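Local structure of carbohydrate oxidase (Microdochium nivale, 3RJA) at residues I127-G139 and Y302-Q314. The protein oxidises the C1 hydroxyl of mono-, oligo- and polysaccharides to the corresponding lactones with FAD, reducing molecular oxygen to hydrogen peroxide. Sequence-based numbering, arbitrary orientation. Where two conformers were deposited one is given.
With ZN (zinc ion), chain E; ZN (zinc ion), chain D; FAD (flavin-adenine dinucleotide), chain B.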
loop_
_atom_site.group_PDB
_atom_site.type_symbol
_atom_site.label_atom_id
_atom_site.label_comp_id
_atom_site.label_asym_id
_atom_site.label_seq_id
_atom_site.Cartn_x
_atom_site.Cartn_y
_atom_site.Cartn_z
ATOM N N ILE A 127 1.331 -9.378 12.260
ATOM C CA ILE A 127 1.832 -9.369 10.888
ATOM C C ILE A 127 2.385 -8.001 10.584
ATOM O O ILE A 127 1.881 -6.983 11.079
ATOM C CB ILE A 127 0.700 -9.696 9.864
ATOM C CG1 ILE A 127 0.270 -11.161 9.996
ATOM C CG2 ILE A 127 1.143 -9.400 8.392
ATOM C CD1 ILE A 127 -1.041 -11.423 9.349
ATOM N N SER A 128 3.434 -7.980 9.763
ATOM C CA SER A 128 4.035 -6.745 9.324
ATOM C C SER A 128 3.214 -6.132 8.167
ATOM O O SER A 128 3.209 -6.682 7.055
ATOM C CB SER A 128 5.483 -7.025 8.869
ATOM O OG SER A 128 6.079 -5.876 8.301
ATOM N N HIS A 129 2.540 -5.003 8.419
ATOM C CA HIS A 129 1.731 -4.334 7.381
ATOM C C HIS A 129 1.770 -2.808 7.583
ATOM O O HIS A 129 2.476 -2.315 8.473
ATOM C CB HIS A 129 0.276 -4.869 7.358
ATOM C CG HIS A 129 -0.388 -4.887 8.708
ATOM N ND1 HIS A 129 -0.721 -3.734 9.391
ATOM C CD2 HIS A 129 -0.784 -5.919 9.498
ATOM C CE1 HIS A 129 -1.284 -4.054 10.545
ATOM N NE2 HIS A 129 -1.347 -5.376 10.627
ATOM N N GLY A 130 1.004 -2.081 6.770
ATOM C CA GLY A 130 0.910 -0.623 6.859
ATOM C C GLY A 130 0.338 -0.074 8.163
ATOM O O GLY A 130 -0.182 -0.828 9.006
ATOM N N THR A 131 0.422 1.245 8.315
ATOM C CA THR A 131 0.092 1.915 9.571
ATOM C C THR A 131 -1.349 2.418 9.647
ATOM O O THR A 131 -1.824 2.692 10.733
ATOM C CB THR A 131 0.970 3.164 9.788
ATOM O OG1 THR A 131 0.807 4.039 8.662
ATOM C CG2 THR A 131 2.451 2.791 9.930
ATOM N N CYS A 132 -2.011 2.611 8.506
ATOM C CA CYS A 132 -3.338 3.212 8.510
ATOM C C CYS A 132 -4.406 2.167 8.888
ATOM O O CYS A 132 -4.539 1.151 8.215
ATOM C CB CYS A 132 -3.629 3.831 7.128
ATOM S SG CYS A 132 -2.357 5.029 6.563
ATOM N N PRO A 133 -5.173 2.409 9.965
ATOM C CA PRO A 133 -6.072 1.330 10.434
ATOM C C PRO A 133 -7.260 0.981 9.493
ATOM O O PRO A 133 -7.740 -0.147 9.532
ATOM C CB PRO A 133 -6.552 1.833 11.804
ATOM C CG PRO A 133 -6.399 3.338 11.734
ATOM C CD PRO A 133 -5.209 3.598 10.842
ATOM N N GLY A 134 -7.687 1.923 8.647
ATOM C CA GLY A 134 -8.792 1.707 7.700
ATOM C C GLY A 134 -8.449 1.056 6.364
ATOM O O GLY A 134 -9.347 0.649 5.616
ATOM N N VAL A 135 -7.150 0.929 6.069
ATOM C CA VAL A 135 -6.718 0.258 4.843
ATOM C C VAL A 135 -7.256 -1.177 4.779
ATOM O O VAL A 135 -7.239 -1.899 5.765
ATOM C CB VAL A 135 -5.176 0.318 4.685
ATOM C CG1 VAL A 135 -4.683 -0.590 3.555
ATOM C CG2 VAL A 135 -4.775 1.768 4.386
ATOM N N GLY A 136 -7.761 -1.575 3.622
ATOM C CA GLY A 136 -8.239 -2.933 3.439
ATOM C C GLY A 136 -7.080 -3.913 3.260
ATOM O O GLY A 136 -6.068 -3.594 2.614
ATOM N N ILE A 137 -7.228 -5.097 3.863
ATOM C CA ILE A 137 -6.300 -6.197 3.677
ATOM C C ILE A 137 -6.050 -6.535 2.181
ATOM O O ILE A 137 -4.899 -6.799 1.800
ATOM C CB ILE A 137 -6.761 -7.461 4.458
ATOM C CG1 ILE A 137 -5.645 -8.504 4.510
ATOM C CG2 ILE A 137 -8.065 -8.064 3.917
ATOM C CD1 ILE A 137 -6.072 -9.807 5.196
ATOM N N SER A 138 -7.100 -6.511 1.342
ATOM C CA SER A 138 -6.924 -7.064 -0.014
ATOM C C SER A 138 -6.106 -6.181 -0.934
ATOM O O SER A 138 -5.161 -6.660 -1.508
ATOM C CB SER A 138 -8.238 -7.493 -0.676
ATOM O OG SER A 138 -8.876 -8.470 0.112
ATOM N N GLY A 139 -6.465 -4.902 -1.085
ATOM C CA GLY A 139 -5.625 -3.998 -1.891
ATOM C C GLY A 139 -4.195 -3.900 -1.390
ATOM O O GLY A 139 -3.242 -3.857 -2.176
ATOM N N TYR A 302 1.159 4.761 15.710
ATOM C CA TYR A 302 1.410 5.301 14.360
ATOM C C TYR A 302 0.134 5.411 13.500
ATOM O O TYR A 302 0.212 5.708 12.309
ATOM C CB TYR A 302 2.516 4.497 13.639
ATOM C CG TYR A 302 3.942 5.005 13.877
ATOM C CD1 TYR A 302 4.311 6.308 13.540
ATOM C CD2 TYR A 302 4.913 4.182 14.440
ATOM C CE1 TYR A 302 5.600 6.774 13.754
ATOM C CE2 TYR A 302 6.205 4.639 14.670
ATOM C CZ TYR A 302 6.549 5.931 14.317
ATOM O OH TYR A 302 7.842 6.380 14.533
ATOM N N SER A 303 -1.041 5.219 14.122
ATOM C CA SER A 303 -2.318 5.151 13.391
ATOM C C SER A 303 -2.915 6.504 12.980
ATOM O O SER A 303 -3.724 6.567 12.019
ATOM C CB SER A 303 -3.378 4.415 14.243
ATOM O OG SER A 303 -3.703 5.174 15.396
ATOM N N ASN A 304 -2.561 7.557 13.726
ATOM C CA ASN A 304 -3.144 8.887 13.568
ATOM C C ASN A 304 -4.621 8.953 13.977
ATOM O O ASN A 304 -5.327 9.861 13.555
ATOM C CB ASN A 304 -2.974 9.413 12.136
ATOM C CG ASN A 304 -1.538 9.768 11.819
ATOM O OD1 ASN A 304 -0.835 10.322 12.666
ATOM N ND2 ASN A 304 -1.086 9.440 10.603
ATOM N N PHE A 305 -5.090 7.985 14.764
ATOM C CA PHE A 305 -6.479 7.973 15.267
ATOM C C PHE A 305 -6.493 7.588 16.727
ATOM O O PHE A 305 -5.491 7.084 17.259
ATOM C CB PHE A 305 -7.359 6.989 14.468
ATOM C CG PHE A 305 -7.644 7.452 13.098
ATOM C CD1 PHE A 305 -8.730 8.299 12.854
ATOM C CD2 PHE A 305 -6.794 7.111 12.046
ATOM C CE1 PHE A 305 -8.982 8.772 11.581
ATOM C CE2 PHE A 305 -7.034 7.582 10.746
ATOM C CZ PHE A 305 -8.125 8.419 10.511
ATOM N N ASP A 306 -7.627 7.834 17.388
ATOM C CA ASP A 306 -7.710 7.513 18.794
ATOM C C ASP A 306 -8.092 6.034 19.007
ATOM O O ASP A 306 -8.189 5.593 20.126
ATOM C CB ASP A 306 -8.631 8.493 19.554
ATOM C CG ASP A 306 -10.110 8.259 19.281
ATOM O OD1 ASP A 306 -10.470 7.446 18.403
ATOM O OD2 ASP A 306 -10.930 8.898 19.967
ATOM N N HIS A 307 -8.313 5.288 17.929
ATOM C CA HIS A 307 -8.461 3.826 18.028
ATOM C C HIS A 307 -8.023 3.198 16.701
ATOM O O HIS A 307 -7.903 3.900 15.678
ATOM C CB HIS A 307 -9.911 3.433 18.368
ATOM C CG HIS A 307 -10.863 3.590 17.219
ATOM N ND1 HIS A 307 -11.425 4.798 16.868
ATOM C CD2 HIS A 307 -11.346 2.691 16.333
ATOM C CE1 HIS A 307 -12.216 4.636 15.827
ATOM N NE2 HIS A 307 -12.187 3.364 15.484
ATOM N N VAL A 308 -7.780 1.890 16.718
ATOM C CA VAL A 308 -7.354 1.172 15.513
ATOM C C VAL A 308 -8.315 0.143 14.976
ATOM O O VAL A 308 -8.215 -0.216 13.795
ATOM C CB VAL A 308 -5.963 0.516 15.661
ATOM C CG1 VAL A 308 -4.905 1.592 16.031
ATOM C CG2 VAL A 308 -5.981 -0.596 16.650
ATOM N N ASP A 309 -9.236 -0.349 15.808
ATOM C CA ASP A 309 -10.144 -1.395 15.328
ATOM C C ASP A 309 -11.243 -0.808 14.432
ATOM O O ASP A 309 -12.369 -0.571 14.881
ATOM C CB ASP A 309 -10.716 -2.215 16.492
ATOM C CG ASP A 309 -11.460 -3.471 16.031
ATOM O OD1 ASP A 309 -11.399 -3.857 14.847
ATOM O OD2 ASP A 309 -12.127 -4.094 16.865
ATOM N N PHE A 310 -10.897 -0.573 13.160
ATOM C CA PHE A 310 -11.834 -0.031 12.183
ATOM C C PHE A 310 -12.610 -1.118 11.470
ATOM O O PHE A 310 -12.019 -2.053 10.894
ATOM C CB PHE A 310 -11.102 0.843 11.154
ATOM C CG PHE A 310 -10.902 2.270 11.594
ATOM C CD1 PHE A 310 -10.009 2.584 12.603
ATOM C CD2 PHE A 310 -11.612 3.302 10.991
ATOM C CE1 PHE A 310 -9.823 3.925 13.007
ATOM C CE2 PHE A 310 -11.426 4.640 11.386
ATOM C CZ PHE A 310 -10.514 4.940 12.390
ATOM N N ILE A 311 -13.931 -1.008 11.523
ATOM C CA ILE A 311 -14.824 -1.861 10.722
ATOM C C ILE A 311 -15.720 -1.002 9.802
ATOM O O ILE A 311 -16.655 -1.501 9.183
ATOM C CB ILE A 311 -15.687 -2.781 11.624
ATOM C CG1 ILE A 311 -16.524 -1.950 12.613
ATOM C CG2 ILE A 311 -14.787 -3.808 12.376
ATOM C CD1 ILE A 311 -17.670 -2.770 13.309
ATOM N N THR A 312 -15.402 0.291 9.748
ATOM C CA THR A 312 -16.019 1.309 8.899
ATOM C C THR A 312 -14.879 2.068 8.190
ATOM O O THR A 312 -13.728 1.939 8.597
ATOM C CB THR A 312 -16.761 2.370 9.754
ATOM O OG1 THR A 312 -15.889 2.798 10.803
ATOM C CG2 THR A 312 -18.024 1.803 10.355
ATOM N N PRO A 313 -15.193 2.866 7.144
ATOM C CA PRO A 313 -14.169 3.670 6.442
ATOM C C PRO A 313 -13.544 4.722 7.364
ATOM O O PRO A 313 -14.204 5.151 8.286
ATOM C CB PRO A 313 -14.975 4.394 5.349
ATOM C CG PRO A 313 -16.244 3.604 5.172
ATOM C CD PRO A 313 -16.539 3.038 6.547
ATOM N N GLN A 314 -12.309 5.167 7.105
ATOM C CA GLN A 314 -11.822 6.355 7.801
ATOM C C GLN A 314 -12.323 7.611 7.088
ATOM O O GLN A 314 -12.922 7.503 6.001
ATOM C CB GLN A 314 -10.304 6.354 8.065
ATOM C CG GLN A 314 -9.377 5.831 6.991
ATOM C CD GLN A 314 -7.906 5.906 7.431
ATOM O OE1 GLN A 314 -7.285 4.900 7.867
ATOM N NE2 GLN A 314 -7.350 7.101 7.334
HETATM ZN ZN ZN E . -12.062 6.262 18.316
HETATM ZN ZN ZN D . -12.585 -5.515 15.161
HETATM P PA FAD B . -9.221 -0.779 -2.542
HETATM O O1A FAD B . -10.463 -1.427 -1.990
HETATM O O2A FAD B . -9.426 0.599 -3.117
HETATM O O5B FAD B . -8.603 -1.728 -3.678
HETATM C C5B FAD B . -7.292 -1.473 -4.172
HETATM C C4B FAD B . -7.055 -2.355 -5.409
HETATM O O4B FAD B . -7.079 -3.731 -5.029
HETATM C C3B FAD B . -8.131 -2.183 -6.480
HETATM O O3B FAD B . -7.557 -2.475 -7.756
HETATM C C2B FAD B . -9.098 -3.306 -6.119
HETATM O O2B FAD B . -9.962 -3.741 -7.142
HETATM C C1B FAD B . -8.118 -4.392 -5.699
HETATM N N9A FAD B . -8.760 -5.324 -4.777
HETATM C C8A FAD B . -9.513 -5.031 -3.644
HETATM N N7A FAD B . -9.905 -6.217 -3.107
HETATM C C5A FAD B . -9.405 -7.221 -3.846
HETATM C C6A FAD B . -9.513 -8.610 -3.731
HETATM N N6A FAD B . -10.206 -9.171 -2.716
HETATM N N1A FAD B . -8.856 -9.390 -4.668
HETATM C C2A FAD B . -8.151 -8.807 -5.715
HETATM N N3A FAD B . -8.076 -7.435 -5.856
HETATM C C4A FAD B . -8.692 -6.666 -4.914
HETATM N N1 FAD B . 0.450 1.647 1.771
HETATM C C2 FAD B . 1.584 1.032 2.312
HETATM O O2 FAD B . 2.237 0.196 1.675
HETATM N N3 FAD B . 1.914 1.351 3.627
HETATM C C4 FAD B . 1.153 2.135 4.473
HETATM O O4 FAD B . 1.461 2.277 5.678
HETATM C C4X FAD B . -0.017 2.814 3.834
HETATM N N5 FAD B . -0.799 3.603 4.552
HETATM C C5X FAD B . -1.942 4.158 4.026
HETATM C C6 FAD B . -2.817 4.925 4.838
HETATM C C7 FAD B . -4.033 5.371 4.355
HETATM C C7M FAD B . -4.970 6.218 5.241
HETATM C C8 FAD B . -4.458 4.945 3.074
HETATM C C8M FAD B . -5.793 5.387 2.509
HETATM C C9 FAD B . -3.588 4.254 2.244
HETATM C C9A FAD B . -2.329 3.824 2.707
HETATM N N10 FAD B . -1.479 2.995 1.935
HETATM C C10 FAD B . -0.270 2.546 2.443
HETATM C "C1'" FAD B . -1.874 2.652 0.529
HETATM C "C2'" FAD B . -2.564 1.296 0.484
HETATM O "O2'" FAD B . -1.594 0.270 0.649
HETATM C "C3'" FAD B . -3.231 1.102 -0.859
HETATM O "O3'" FAD B . -4.082 2.192 -1.142
HETATM C "C4'" FAD B . -4.007 -0.226 -0.864
HETATM O "O4'" FAD B . -4.106 -0.691 -2.174
HETATM C "C5'" FAD B . -5.388 -0.079 -0.220
HETATM O "O5'" FAD B . -6.043 -1.317 -0.223
HETATM P P FAD B . -7.663 -1.341 -0.108
HETATM O O1P FAD B . -8.159 -2.754 -0.026
HETATM O O2P FAD B . -8.101 -0.477 1.076
HETATM O O3P FAD B . -8.033 -0.592 -1.473
HETATM O O HOH W 1 -0.826 5.958 9.761
HETATM O O HOH W 2 -12.053 -6.862 16.773
HETATM O O HOH W 3 -14.584 -4.943 15.327
#
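Pro133 sits in a pocket formed by Ser303, Phe305, Val308 and Phe310. The side chains of Pro133 and Phe310 run side by side, pointing the same way, with Pro133 CB 3.6 Å from Phe310 CD1. Pro133 CG meets Phe305 CD2 obliquely, and CB also presses against the backbone Val308 O at 3.3 Å. The same CD1-CE1 edge of Phe310 that meets Pro133 also lies over one face of the His307 ring, offset toward its rim; His307 ND1 binds a zinc ion together with Asp306 OD1.

Gln314 crosses Pro133 at about a right angle. With chi1 at 40° and the chain extended beyond CG, its amide reaches the Cys132–Val135 type I turn, where OE1 accepts a hydrogen bond from Gly134 N (3.1 Å) on an in-plane lone pair, while NE2 lies 3.3 Å from the flavin methyl C7M. The turn begins at Cys132, whose SG is covalently bonded to FAD C6. Were Gln314 an alanine, Gly134 N would probably lose this acceptor and a gap would open beside the flavin methyl. A water links Thr131 OG1 to Tyr302 O; the Thr131 side chain lies about 4 Å from the bound substrate analogue.

The contact thus joins the flavin-bearing loop leading into helix 137-142 to the connection between helix 295-301 and strand 318-326, with helix 112-123 touching Val308 and Asp309 through Thr117.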